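Local coordinates for protein probable hydrogenase maturation factor HypB (Methanocaldococcus jannaschii, PDB 2HF9) that binds GTP as a homodimer, probably hydrolyses it slowly and is probably required for inserting nickel into the metal centre of [NiFe] hydrogenases, at residues 38-44 with 120-126; 53-58 with 205-211; 61-66 with 215-219; 147-151 with 173-177. All coordinates share one frame; numbering follows the deposited sequence.

Interaction 1: residues 38-44 with 120-126; sequences VVAFDFM and DLLFIEN. With MG (magnesium ion), chain C; GSP (5'-guanosine-diphosphate-monothiophosphate), chain E.
Phe43 turns its ring edge toward the face of Phe123 in an offset edge-to-face pair, the centroids 5.5 Å apart and the planes at 84°. Its CE1 lies 3.6 Å from Phe123 CD2, while Phe41 approaches the same ring at its edge, CD1 to Phe123 CE2 3.9 Å. These three rings form the tightly packed part, with Leu54, Ile55 and Leu58 of helix 51-62 against Phe43 and Phe217 and Ile218 of helix 211-224 against Phe41. Beneath them strands 39-44 and 121-125 run parallel, 14° apart, joined by bonds such as Phe41 N to Leu122 O (2.8 Å). Leu122 CB, on the other face with Ala40, touches Ala40 CB and also Val38 CG1. Asn126 ND2 donates to the syn side of Asp42 OD1 at 3.1 Å; Asn126 OD1 accepts from Leu102 N. The looser end is at partly exposed Asp120, whose side chain points away from strand 39-44, OD2 accepting from Lys67 N. At the opposite end Glu125, extended with CG anti to the backbone N (chi1 -174°), places OE2 2.1 Å from magnesium, which Thr52 and Asp80 also bind: the magnesium site of a P-loop GTPase, at the end of a central strand.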
# COMPACT_ATOMS: atom_id res chain seq x y z
N VAL A 38 14.25 12.60 -23.81
CA VAL A 38 13.08 12.13 -23.07
C VAL A 38 13.24 12.50 -21.61
O VAL A 38 14.30 12.28 -21.03
CB VAL A 38 12.87 10.59 -23.21
CG1 VAL A 38 11.62 10.13 -22.47
CG2 VAL A 38 12.80 10.19 -24.67
N VAL A 39 12.20 13.08 -21.02
CA VAL A 39 12.20 13.36 -19.59
C VAL A 39 11.27 12.34 -18.92
O VAL A 39 10.09 12.24 -19.28
CB VAL A 39 11.79 14.82 -19.27
CG1 VAL A 39 11.96 15.10 -17.78
CG2 VAL A 39 12.63 15.81 -20.08
N ALA A 40 11.82 11.59 -17.98
CA ALA A 40 11.11 10.47 -17.35
C ALA A 40 10.74 10.73 -15.89
O ALA A 40 11.52 11.31 -15.13
CB ALA A 40 11.92 9.19 -17.46
N PHE A 41 9.56 10.26 -15.51
CA PHE A 41 9.00 10.46 -14.18
C PHE A 41 8.57 9.13 -13.55
O PHE A 41 7.84 8.35 -14.16
CB PHE A 41 7.81 11.43 -14.23
CG PHE A 41 8.18 12.84 -14.64
CD1 PHE A 41 8.23 13.20 -15.99
CD2 PHE A 41 8.46 13.81 -13.68
CE1 PHE A 41 8.57 14.49 -16.37
CE2 PHE A 41 8.80 15.11 -14.06
CZ PHE A 41 8.85 15.45 -15.41
N ASP A 42 9.03 8.90 -12.33
CA ASP A 42 8.68 7.71 -11.55
C ASP A 42 7.53 8.05 -10.60
O ASP A 42 7.70 8.83 -9.66
CB ASP A 42 9.93 7.21 -10.79
CG ASP A 42 9.67 5.97 -9.94
OD1 ASP A 42 8.56 5.42 -9.92
OD2 ASP A 42 10.62 5.54 -9.26
N PHE A 43 6.35 7.48 -10.87
CA PHE A 43 5.17 7.68 -10.04
C PHE A 43 5.03 6.55 -9.04
O PHE A 43 4.68 5.42 -9.40
CB PHE A 43 3.90 7.75 -10.91
CG PHE A 43 3.80 8.99 -11.75
CD1 PHE A 43 4.46 9.08 -12.97
CD2 PHE A 43 3.01 10.06 -11.33
CE1 PHE A 43 4.37 10.23 -13.75
CE2 PHE A 43 2.91 11.21 -12.11
CZ PHE A 43 3.59 11.29 -13.32
N MET A 44 5.34 6.86 -7.78
CA MET A 44 5.22 5.92 -6.67
C MET A 44 4.03 6.31 -5.80
O MET A 44 3.52 7.42 -5.90
CB MET A 44 6.50 5.95 -5.81
CG MET A 44 7.74 5.38 -6.48
SD MET A 44 9.23 5.71 -5.51
CE MET A 44 9.48 7.45 -5.87
N ASP A 120 8.61 12.46 -25.95
CA ASP A 120 9.19 13.58 -25.20
C ASP A 120 9.13 13.34 -23.69
O ASP A 120 10.07 13.69 -22.96
CB ASP A 120 8.47 14.89 -25.56
CG ASP A 120 8.47 15.16 -27.06
OD1 ASP A 120 9.55 15.15 -27.68
OD2 ASP A 120 7.37 15.40 -27.62
N LEU A 121 8.03 12.76 -23.23
CA LEU A 121 7.80 12.49 -21.81
C LEU A 121 7.53 11.02 -21.56
O LEU A 121 6.79 10.38 -22.31
CB LEU A 121 6.62 13.30 -21.27
CG LEU A 121 6.64 14.83 -21.36
CD1 LEU A 121 5.36 15.40 -20.76
CD2 LEU A 121 7.85 15.42 -20.67
N LEU A 122 8.13 10.48 -20.50
CA LEU A 122 7.87 9.12 -20.07
C LEU A 122 7.32 9.10 -18.64
O LEU A 122 7.97 9.58 -17.71
CB LEU A 122 9.15 8.27 -20.15
CG LEU A 122 9.07 6.82 -19.65
CD1 LEU A 122 8.06 5.99 -20.44
CD2 LEU A 122 10.45 6.16 -19.69
N PHE A 123 6.12 8.55 -18.49
CA PHE A 123 5.50 8.38 -17.17
C PHE A 123 5.55 6.91 -16.80
O PHE A 123 4.98 6.07 -17.49
CB PHE A 123 4.05 8.87 -17.15
CG PHE A 123 3.86 10.33 -17.49
CD1 PHE A 123 2.71 10.75 -18.16
CD2 PHE A 123 4.82 11.29 -17.15
CE1 PHE A 123 2.51 12.10 -18.48
CE2 PHE A 123 4.63 12.64 -17.47
CZ PHE A 123 3.47 13.04 -18.14
N ILE A 124 6.24 6.60 -15.71
CA ILE A 124 6.32 5.23 -15.22
C ILE A 124 5.48 5.08 -13.95
O ILE A 124 5.75 5.74 -12.95
CB ILE A 124 7.77 4.81 -14.90
CG1 ILE A 124 8.70 5.10 -16.08
CG2 ILE A 124 7.83 3.33 -14.49
CD1 ILE A 124 10.16 4.72 -15.83
N GLU A 125 4.46 4.23 -14.00
CA GLU A 125 3.71 3.92 -12.79
C GLU A 125 4.33 2.72 -12.09
O GLU A 125 4.24 1.59 -12.57
CB GLU A 125 2.22 3.68 -13.05
CG GLU A 125 1.44 3.49 -11.76
CD GLU A 125 -0.06 3.53 -11.95
OE1 GLU A 125 -0.52 4.08 -12.96
OE2 GLU A 125 -0.78 2.99 -11.08
N ASN A 126 4.96 3.00 -10.96
CA ASN A 126 5.59 1.98 -10.14
C ASN A 126 4.52 1.14 -9.44
O ASN A 126 3.34 1.48 -9.48
CB ASN A 126 6.49 2.65 -9.10
CG ASN A 126 7.75 1.86 -8.82
OD1 ASN A 126 7.72 0.64 -8.66
ND2 ASN A 126 8.87 2.57 -8.73
MG MG C . -2.88 2.56 -10.98
PG GSP E . -3.15 1.25 -8.07
O3B GSP E . -4.02 2.56 -7.73
S1G GSP E . -2.00 0.97 -6.81
O2G GSP E . -4.15 0.08 -8.15
O3G GSP E . -2.47 1.44 -9.43
PB GSP E . -3.69 4.04 -8.26
O1B GSP E . -2.78 4.70 -7.30
O2B GSP E . -3.18 4.07 -9.65
PA GSP E . -6.27 5.05 -9.14
O1A GSP E . -5.89 6.09 -10.13
O2A GSP E . -6.71 3.80 -9.80
O3A GSP E . -5.11 4.78 -8.06
O5' GSP E . -7.40 5.67 -8.18
C5' GSP E . -7.94 4.92 -7.11
C4' GSP E . -9.36 5.38 -6.82
O4' GSP E . -9.36 6.67 -6.24
C3' GSP E . -10.23 5.47 -8.06
O3' GSP E . -11.50 5.01 -7.68
C2' GSP E . -10.28 6.95 -8.37
O2' GSP E . -11.49 7.33 -8.98
C1' GSP E . -10.17 7.56 -6.99
N9 GSP E . -9.52 8.88 -6.90
C8 GSP E . -8.26 9.24 -7.31
N7 GSP E . -8.07 10.54 -6.97
C5 GSP E . -9.17 11.00 -6.34
C6 GSP E . -9.51 12.24 -5.79
O6 GSP E . -8.71 13.17 -5.83
N1 GSP E . -10.74 12.40 -5.19
C2 GSP E . -11.64 11.35 -5.15
N2 GSP E . -12.83 11.51 -4.58
N3 GSP E . -11.31 10.12 -5.70
C4 GSP E . -10.09 9.96 -6.28
O HOH W 1 -4.87 2.14 -10.94

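Interaction 2: residues 53-58 with 205-211; sequences LLIEKL and LKTMEGF. With GSP (5'-guanosine-diphosphate-monothiophosphate), chain E.
Leu205 drives its side chain into the flank of helix 51-62, sliding past Leu53 and Lys57 in the opposite direction and crossing Leu54 at about a right angle. Its two methyls divide the work: CD1 lies 3.8 Å from Leu54 CB, and CD2 meets Lys57 CG at 4.0 Å. Leu53 reaches back, its chi1 of -167° swinging CG away from the backbone N, which carries CD2 to within 3.8 Å of Leu205 CB and also against C8 of the guanine. Backbone amides at this end serve the nucleotide: Leu53 N donates to the alpha-phosphate oxygen O1A (2.9 Å), and Leu205 N to guanine O6 (2.7 Å). The contact thus joins the helix following the P-loop to the loop after strand 199-202, which holds the G5-type guanine-binding segment. Farther along, the Phe211 ring meets Leu54 CD1 at its edge, whereas Leu58 CD2 approaches obliquely, 3.7 Å from Phe211 CZ. Met208, bent at chi2 (-61°) and chi3 (-75°), folds its CE over one face of that ring, toward its rim, and against Lys57 CD, 3.8 Å away. A type II turn from Met208 to Phe211 links the two residues, with Gly210 at the N-cap of helix 211-224.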
# COMPACT_ATOMS: atom_id res chain seq x y z
N LEU A 53 -4.97 7.79 -12.28
CA LEU A 53 -5.83 8.94 -12.56
C LEU A 53 -5.00 10.21 -12.80
O LEU A 53 -5.32 10.99 -13.69
CB LEU A 53 -6.86 9.15 -11.46
CG LEU A 53 -8.01 10.13 -11.75
CD1 LEU A 53 -8.71 9.83 -13.08
CD2 LEU A 53 -9.01 10.13 -10.60
N LEU A 54 -3.94 10.40 -12.02
CA LEU A 54 -3.02 11.52 -12.21
C LEU A 54 -2.34 11.44 -13.58
O LEU A 54 -2.28 12.44 -14.30
CB LEU A 54 -1.98 11.58 -11.09
CG LEU A 54 -0.91 12.68 -11.19
CD1 LEU A 54 -1.54 14.08 -11.23
CD2 LEU A 54 0.09 12.58 -10.04
N ILE A 55 -1.83 10.26 -13.91
CA ILE A 55 -1.15 10.05 -15.20
C ILE A 55 -2.12 10.30 -16.36
O ILE A 55 -1.76 10.98 -17.34
CB ILE A 55 -0.50 8.64 -15.26
CG1 ILE A 55 0.80 8.62 -14.44
CG2 ILE A 55 -0.21 8.22 -16.71
CD1 ILE A 55 1.35 7.23 -14.16
N GLU A 56 -3.34 9.79 -16.23
CA GLU A 56 -4.41 10.01 -17.22
C GLU A 56 -4.65 11.50 -17.45
O GLU A 56 -4.68 11.96 -18.59
CB GLU A 56 -5.71 9.34 -16.78
CG GLU A 56 -5.71 7.83 -16.90
CD GLU A 56 -7.04 7.22 -16.51
OE1 GLU A 56 -7.70 6.64 -17.39
OE2 GLU A 56 -7.45 7.34 -15.34
N LYS A 57 -4.82 12.25 -16.36
CA LYS A 57 -5.04 13.69 -16.43
C LYS A 57 -3.84 14.42 -17.04
O LYS A 57 -4.01 15.34 -17.84
CB LYS A 57 -5.37 14.28 -15.05
CG LYS A 57 -6.72 13.83 -14.48
CD LYS A 57 -7.89 14.34 -15.29
CE LYS A 57 -9.22 14.01 -14.64
NZ LYS A 57 -10.34 14.52 -15.48
N LEU A 58 -2.63 14.00 -16.67
CA LEU A 58 -1.41 14.57 -17.24
C LEU A 58 -1.29 14.33 -18.75
O LEU A 58 -0.95 15.25 -19.50
CB LEU A 58 -0.16 14.07 -16.52
CG LEU A 58 0.06 14.60 -15.09
CD1 LEU A 58 1.23 13.87 -14.44
CD2 LEU A 58 0.31 16.11 -15.08
N LEU A 205 -8.06 15.09 -7.66
CA LEU A 205 -8.29 14.72 -9.05
C LEU A 205 -9.78 14.66 -9.40
O LEU A 205 -10.14 14.41 -10.55
CB LEU A 205 -7.58 13.41 -9.39
CG LEU A 205 -6.05 13.54 -9.47
CD1 LEU A 205 -5.38 12.18 -9.42
CD2 LEU A 205 -5.61 14.34 -10.71
N LYS A 206 -10.63 14.87 -8.40
CA LYS A 206 -12.07 14.97 -8.60
C LYS A 206 -12.46 16.42 -8.94
O LYS A 206 -13.09 16.67 -9.96
CB LYS A 206 -12.83 14.47 -7.37
CG LYS A 206 -14.35 14.44 -7.50
CD LYS A 206 -14.96 13.70 -6.31
CE LYS A 206 -16.43 13.36 -6.52
NZ LYS A 206 -16.91 12.45 -5.44
N THR A 207 -12.06 17.37 -8.09
CA THR A 207 -12.35 18.80 -8.32
C THR A 207 -11.30 19.44 -9.22
O THR A 207 -11.54 20.51 -9.80
CB THR A 207 -12.38 19.60 -7.01
OG1 THR A 207 -11.05 19.71 -6.48
CG2 THR A 207 -13.31 18.94 -5.97
N MET A 208 -10.15 18.78 -9.33
CA MET A 208 -8.97 19.25 -10.08
C MET A 208 -8.19 20.39 -9.41
O MET A 208 -7.22 20.90 -9.98
CB MET A 208 -9.29 19.56 -11.55
CG MET A 208 -9.75 18.34 -12.36
SD MET A 208 -8.51 17.02 -12.45
CE MET A 208 -7.34 17.69 -13.63
N GLU A 209 -8.58 20.76 -8.19
CA GLU A 209 -7.83 21.75 -7.42
C GLU A 209 -6.41 21.24 -7.14
O GLU A 209 -6.22 20.12 -6.67
CB GLU A 209 -8.53 22.10 -6.11
CG GLU A 209 -7.83 23.23 -5.35
CD GLU A 209 -8.44 23.55 -4.00
OE1 GLU A 209 -9.47 22.97 -3.62
OE2 GLU A 209 -7.85 24.40 -3.30
N GLY A 210 -5.42 22.08 -7.46
CA GLY A 210 -4.02 21.73 -7.27
C GLY A 210 -3.35 21.14 -8.50
O GLY A 210 -2.12 21.01 -8.53
N PHE A 211 -4.14 20.78 -9.51
CA PHE A 211 -3.59 20.17 -10.72
C PHE A 211 -2.60 21.09 -11.43
O PHE A 211 -1.58 20.63 -11.94
CB PHE A 211 -4.69 19.70 -11.68
CG PHE A 211 -4.19 18.86 -12.83
CD1 PHE A 211 -3.59 17.62 -12.59
CD2 PHE A 211 -4.30 19.31 -14.14
CE1 PHE A 211 -3.12 16.84 -13.65
CE2 PHE A 211 -3.84 18.53 -15.20
CZ PHE A 211 -3.24 17.29 -14.95
PG GSP E . -3.15 1.25 -8.07
O3B GSP E . -4.02 2.56 -7.73
S1G GSP E . -2.00 0.97 -6.81
O2G GSP E . -4.15 0.08 -8.15
O3G GSP E . -2.47 1.44 -9.43
PB GSP E . -3.69 4.04 -8.26
O1B GSP E . -2.78 4.70 -7.30
O2B GSP E . -3.18 4.07 -9.65
PA GSP E . -6.27 5.05 -9.14
O1A GSP E . -5.89 6.09 -10.13
O2A GSP E . -6.71 3.80 -9.80
O3A GSP E . -5.11 4.78 -8.06
O5' GSP E . -7.40 5.67 -8.18
C5' GSP E . -7.94 4.92 -7.11
C4' GSP E . -9.36 5.38 -6.82
O4' GSP E . -9.36 6.67 -6.24
C3' GSP E . -10.23 5.47 -8.06
O3' GSP E . -11.50 5.01 -7.68
C2' GSP E . -10.28 6.95 -8.37
O2' GSP E . -11.49 7.33 -8.98
C1' GSP E . -10.17 7.56 -6.99
N9 GSP E . -9.52 8.88 -6.90
C8 GSP E . -8.26 9.24 -7.31
N7 GSP E . -8.07 10.54 -6.97
C5 GSP E . -9.17 11.00 -6.34
C6 GSP E . -9.51 12.24 -5.79
O6 GSP E . -8.71 13.17 -5.83
N1 GSP E . -10.74 12.40 -5.19
C2 GSP E . -11.64 11.35 -5.15
N2 GSP E . -12.83 11.51 -4.58
N3 GSP E . -11.31 10.12 -5.70
C4 GSP E . -10.09 9.96 -6.28

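Interaction 3: residues 61-66 with 215-219; sequences NLKDKY and LEFIE
With CG opposite the carbonyl carbon (chi1 -68°) and a bend at chi2 (-81°), Glu219 brings its carboxylate to Lys65 and Tyr66, while Lys65, its chain fully extended, comes to meet it from the opposite direction. The groups join the C-terminal end of helix 51-62, and the turn after it, to helix 211-224, two helices packed on the same face of the parallel sheet of this P-loop NTPase fold. Deeper in, Leu62 points into the helix pair and slides past Leu215 in the opposite direction, its CG 3.8 Å from Leu215 CD2. Leu62 CD1 also meets Ile218 CG2, 3.8 Å away, where the side chains lie at a slant. Leu121 of the sheet backs both Leu62 and Tyr66. Leu62 O accepts the backbone N-H of both Lys65 and Tyr66, which fixes the turn that presents their side chains together. Lys65 also lays its CG over one face of the Tyr66 ring, toward its rim. Glu219 serves both polar partners: Lys65 NZ forms a salt bridge with Glu219 OE2 at 2.8 Å, arriving 45° out of the carboxylate plane, and Tyr66 OH donates a very short hydrogen bond of 2.5 Å to Glu219 OE1.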
# COMPACT_ATOMS: atom_id res chain seq x y z
N ASN A 61 -3.74 16.58 -20.69
CA ASN A 61 -3.44 18.00 -20.65
C ASN A 61 -2.08 18.40 -21.21
O ASN A 61 -1.81 19.58 -21.41
CB ASN A 61 -3.70 18.55 -19.24
CG ASN A 61 -5.18 18.57 -18.89
OD1 ASN A 61 -5.94 19.39 -19.41
ND2 ASN A 61 -5.62 17.63 -18.04
N LEU A 62 -1.24 17.41 -21.52
CA LEU A 62 0.10 17.66 -22.04
C LEU A 62 0.33 17.11 -23.44
O LEU A 62 1.35 17.43 -24.07
CB LEU A 62 1.17 17.12 -21.08
CG LEU A 62 1.35 17.80 -19.72
CD1 LEU A 62 2.23 16.95 -18.81
CD2 LEU A 62 1.92 19.20 -19.88
N LYS A 63 -0.60 16.29 -23.93
CA LYS A 63 -0.40 15.59 -25.22
C LYS A 63 -0.37 16.52 -26.43
O LYS A 63 0.13 16.14 -27.49
CB LYS A 63 -1.43 14.47 -25.41
CG LYS A 63 -2.88 14.91 -25.54
CD LYS A 63 -3.80 13.71 -25.59
CE LYS A 63 -5.22 14.10 -25.94
NZ LYS A 63 -6.13 12.92 -25.89
N ASP A 64 -0.88 17.74 -26.27
CA ASP A 64 -0.85 18.75 -27.34
C ASP A 64 0.55 19.34 -27.51
O ASP A 64 0.89 19.85 -28.58
CB ASP A 64 -1.86 19.87 -27.05
CG ASP A 64 -1.56 20.62 -25.75
OD1 ASP A 64 -2.16 20.27 -24.72
OD2 ASP A 64 -0.72 21.54 -25.76
N LYS A 65 1.35 19.25 -26.45
CA LYS A 65 2.67 19.85 -26.39
C LYS A 65 3.76 18.79 -26.45
O LYS A 65 4.85 19.05 -26.98
CB LYS A 65 2.79 20.66 -25.10
CG LYS A 65 4.03 21.53 -24.98
CD LYS A 65 3.88 22.48 -23.80
CE LYS A 65 5.17 23.22 -23.51
NZ LYS A 65 5.04 24.07 -22.30
N TYR A 66 3.47 17.61 -25.91
CA TYR A 66 4.46 16.53 -25.82
C TYR A 66 3.93 15.21 -26.33
O TYR A 66 2.74 14.91 -26.20
CB TYR A 66 4.90 16.33 -24.37
CG TYR A 66 5.51 17.53 -23.70
CD1 TYR A 66 4.77 18.32 -22.82
CD2 TYR A 66 6.84 17.89 -23.96
CE1 TYR A 66 5.34 19.43 -22.20
CE2 TYR A 66 7.41 18.99 -23.35
CZ TYR A 66 6.66 19.75 -22.47
OH TYR A 66 7.24 20.84 -21.87
N LEU A 215 1.19 20.17 -13.00
CA LEU A 215 1.62 20.56 -14.34
C LEU A 215 2.86 21.45 -14.28
O LEU A 215 3.79 21.28 -15.06
CB LEU A 215 0.50 21.27 -15.10
CG LEU A 215 -0.67 20.42 -15.59
CD1 LEU A 215 -1.79 21.33 -16.09
CD2 LEU A 215 -0.24 19.45 -16.68
N GLU A 216 2.85 22.39 -13.34
CA GLU A 216 3.99 23.28 -13.12
C GLU A 216 5.26 22.49 -12.83
O GLU A 216 6.32 22.77 -13.41
CB GLU A 216 3.68 24.23 -11.95
CG GLU A 216 4.78 25.24 -11.67
CD GLU A 216 4.50 26.07 -10.44
OE1 GLU A 216 3.41 25.93 -9.85
OE2 GLU A 216 5.38 26.86 -10.06
N PHE A 217 5.15 21.50 -11.94
CA PHE A 217 6.29 20.64 -11.60
C PHE A 217 6.82 19.89 -12.82
O PHE A 217 8.03 19.83 -13.02
CB PHE A 217 5.94 19.64 -10.49
CG PHE A 217 7.04 18.66 -10.19
CD1 PHE A 217 8.09 19.01 -9.35
CD2 PHE A 217 7.04 17.39 -10.78
CE1 PHE A 217 9.13 18.11 -9.09
CE2 PHE A 217 8.07 16.49 -10.52
CZ PHE A 217 9.12 16.85 -9.67
N ILE A 218 5.91 19.32 -13.62
CA ILE A 218 6.30 18.58 -14.83
C ILE A 218 7.10 19.48 -15.78
O ILE A 218 8.19 19.11 -16.23
CB ILE A 218 5.07 17.95 -15.57
CG1 ILE A 218 4.28 16.99 -14.67
CG2 ILE A 218 5.51 17.27 -16.87
CD1 ILE A 218 5.04 15.76 -14.19
N GLU A 219 6.56 20.67 -16.05
CA GLU A 219 7.17 21.61 -16.99
C GLU A 219 8.52 22.13 -16.51
O GLU A 219 9.47 22.20 -17.29
CB GLU A 219 6.22 22.77 -17.29
CG GLU A 219 4.98 22.38 -18.10
CD GLU A 219 5.24 22.26 -19.59
OE1 GLU A 219 6.42 22.24 -20.02
OE2 GLU A 219 4.26 22.20 -20.35

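Interaction 4: residues 147-151 with 173-177; sequences ISTTE and KIDLA. With GSP (5'-guanosine-diphosphate-monothiophosphate), chain E.
Thr149 OG1 donates to Lys173 O at 2.6 Å, and Lys173 NZ donates to Ser148 OG at 3.2 Å, so one lysine is gripped at its backbone and at its tip. Lys173 and Asp175 belong to the NKxD guanine-recognition motif of GTPases, which follows strand 168-172. The Thr149 hydroxyl stands above the carbonyl plane of Lys173, 49° out of it, and Leu176 N reaches the same oxygen from the opposite face. Between these two ends the lysine chain runs extended, with CD passing 3.6 Å from Ser148 CB and CG packed on guanine C5 and C6. A little farther out, Thr149 CG2 rests against Ala177 CB, and Thr150 CG2 lies 3.7 Å from Leu176 CD1, the two side chains slanted to each other. Leu176 CD1 lies over guanine N2, 3.5 Å away, on the same face of the base as Lys173 CG. The second shell sets the polar groups: Glu151 receives Ser148 N on OE1 and Ser148 OG on OE2, both from above the carboxylate plane, and Ser49 OG also binds OE2. Lys173 NZ has further partners in Gly48 O and in Thr150 O of the second subunit, a link consistent with nucleotide binding being coupled to the dimer. Farther along the loop, Asp175 places CG between its backbone N and carbonyl carbon (chi1 60°). Ser204 OG binds its OD1, and the carboxylate pairs with the guanine: N1 donates to OD1 at 2.7 Å and N2 to OD2 at 2.8 Å.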
# COMPACT_ATOMS: atom_id res chain seq x y z
N ILE A 147 0.43 10.08 -2.23
CA ILE A 147 -0.36 9.49 -1.16
C ILE A 147 -1.70 10.21 -1.13
O ILE A 147 -1.89 11.21 -1.82
CB ILE A 147 0.33 9.53 0.24
CG1 ILE A 147 0.70 10.97 0.67
CG2 ILE A 147 1.50 8.53 0.28
CD1 ILE A 147 2.00 11.53 0.10
N SER A 148 -2.64 9.70 -0.36
CA SER A 148 -3.95 10.32 -0.33
C SER A 148 -4.51 10.41 1.08
O SER A 148 -4.13 9.64 1.97
CB SER A 148 -4.91 9.60 -1.28
OG SER A 148 -5.30 8.34 -0.77
N THR A 149 -5.42 11.36 1.27
CA THR A 149 -6.01 11.63 2.59
C THR A 149 -6.67 10.38 3.19
O THR A 149 -6.67 10.21 4.41
CB THR A 149 -7.04 12.78 2.54
OG1 THR A 149 -8.14 12.41 1.71
CG2 THR A 149 -6.39 14.05 1.97
N THR A 150 -7.19 9.51 2.33
CA THR A 150 -7.96 8.34 2.77
C THR A 150 -7.12 7.22 3.41
O THR A 150 -7.67 6.27 3.96
CB THR A 150 -8.85 7.77 1.64
OG1 THR A 150 -8.04 7.38 0.52
CG2 THR A 150 -9.86 8.81 1.20
N GLU A 151 -5.80 7.35 3.32
CA GLU A 151 -4.87 6.44 3.97
C GLU A 151 -4.61 6.87 5.43
O GLU A 151 -4.01 6.13 6.20
CB GLU A 151 -3.56 6.37 3.19
CG GLU A 151 -3.69 5.75 1.79
CD GLU A 151 -2.92 6.52 0.72
OE1 GLU A 151 -1.89 7.14 1.03
OE2 GLU A 151 -3.37 6.48 -0.45
N LYS A 173 -6.71 13.38 -3.09
CA LYS A 173 -8.04 13.16 -2.50
C LYS A 173 -8.36 14.15 -1.38
O LYS A 173 -8.98 13.78 -0.39
CB LYS A 173 -8.21 11.71 -2.01
CG LYS A 173 -8.00 10.64 -3.08
CD LYS A 173 -8.28 9.24 -2.53
CE LYS A 173 -7.68 8.18 -3.43
NZ LYS A 173 -7.41 6.92 -2.66
N ILE A 174 -7.94 15.41 -1.54
CA ILE A 174 -8.21 16.42 -0.51
C ILE A 174 -9.71 16.66 -0.33
O ILE A 174 -10.14 17.14 0.73
CB ILE A 174 -7.43 17.76 -0.74
CG1 ILE A 174 -7.85 18.44 -2.05
CG2 ILE A 174 -5.92 17.52 -0.62
CD1 ILE A 174 -7.31 19.87 -2.22
N ASP A 175 -10.49 16.30 -1.34
CA ASP A 175 -11.95 16.39 -1.27
C ASP A 175 -12.57 15.41 -0.26
O ASP A 175 -13.72 15.57 0.13
CB ASP A 175 -12.57 16.23 -2.67
CG ASP A 175 -12.23 14.89 -3.32
OD1 ASP A 175 -11.06 14.69 -3.72
OD2 ASP A 175 -13.14 14.05 -3.44
N LEU A 176 -11.78 14.43 0.18
CA LEU A 176 -12.28 13.39 1.10
C LEU A 176 -11.71 13.49 2.52
O LEU A 176 -11.99 12.63 3.36
CB LEU A 176 -11.99 12.00 0.53
CG LEU A 176 -12.46 11.71 -0.90
CD1 LEU A 176 -11.96 10.35 -1.36
CD2 LEU A 176 -13.97 11.79 -1.00
N ALA A 177 -10.94 14.54 2.79
CA ALA A 177 -10.18 14.66 4.04
C ALA A 177 -11.07 14.72 5.28
O ALA A 177 -10.79 14.06 6.29
CB ALA A 177 -9.25 15.87 3.99
PG GSP E . -3.15 1.25 -8.07
O3B GSP E . -4.02 2.56 -7.73
S1G GSP E . -2.00 0.97 -6.81
O2G GSP E . -4.15 0.08 -8.15
O3G GSP E . -2.47 1.44 -9.43
PB GSP E . -3.69 4.04 -8.26
O1B GSP E . -2.78 4.70 -7.30
O2B GSP E . -3.18 4.07 -9.65
PA GSP E . -6.27 5.05 -9.14
O1A GSP E . -5.89 6.09 -10.13
O2A GSP E . -6.71 3.80 -9.80
O3A GSP E . -5.11 4.78 -8.06
O5' GSP E . -7.40 5.67 -8.18
C5' GSP E . -7.94 4.92 -7.11
C4' GSP E . -9.36 5.38 -6.82
O4' GSP E . -9.36 6.67 -6.24
C3' GSP E . -10.23 5.47 -8.06
O3' GSP E . -11.50 5.01 -7.68
C2' GSP E . -10.28 6.95 -8.37
O2' GSP E . -11.49 7.33 -8.98
C1' GSP E . -10.17 7.56 -6.99
N9 GSP E . -9.52 8.88 -6.90
C8 GSP E . -8.26 9.24 -7.31
N7 GSP E . -8.07 10.54 -6.97
C5 GSP E . -9.17 11.00 -6.34
C6 GSP E . -9.51 12.24 -5.79
O6 GSP E . -8.71 13.17 -5.83
N1 GSP E . -10.74 12.40 -5.19
C2 GSP E . -11.64 11.35 -5.15
N2 GSP E . -12.83 11.51 -4.58
N3 GSP E . -11.31 10.12 -5.70
C4 GSP E . -10.09 9.96 -6.28
O HOH W 2 -5.37 5.02 -1.20

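Interactions 1, 2 and 4 meet one nucleotide from different directions: 38-44 with 120-126 through the magnesium and gamma-phosphate, 53-58 with 205-211 through the alpha-phosphate and guanine O6, and 147-151 with 173-177 through the guanine N1 and N2 edge. Interactions 2 and 4 touch beside the base, Lys206 CD to Asp175 OD2 3.4 Å. Helix 51-62 carries interactions 2 and 3, whose centres are about 12 Å apart; Leu58 CD2 meets Leu215 CD2 at 3.7 Å. Phe43 CZ of interaction 1 packs on Leu58 CD1 at 3.7 Å, tying the sheet to that helix. Interaction 3 lies away from the nucleotide, its centre about 24 Å from that of interaction 4.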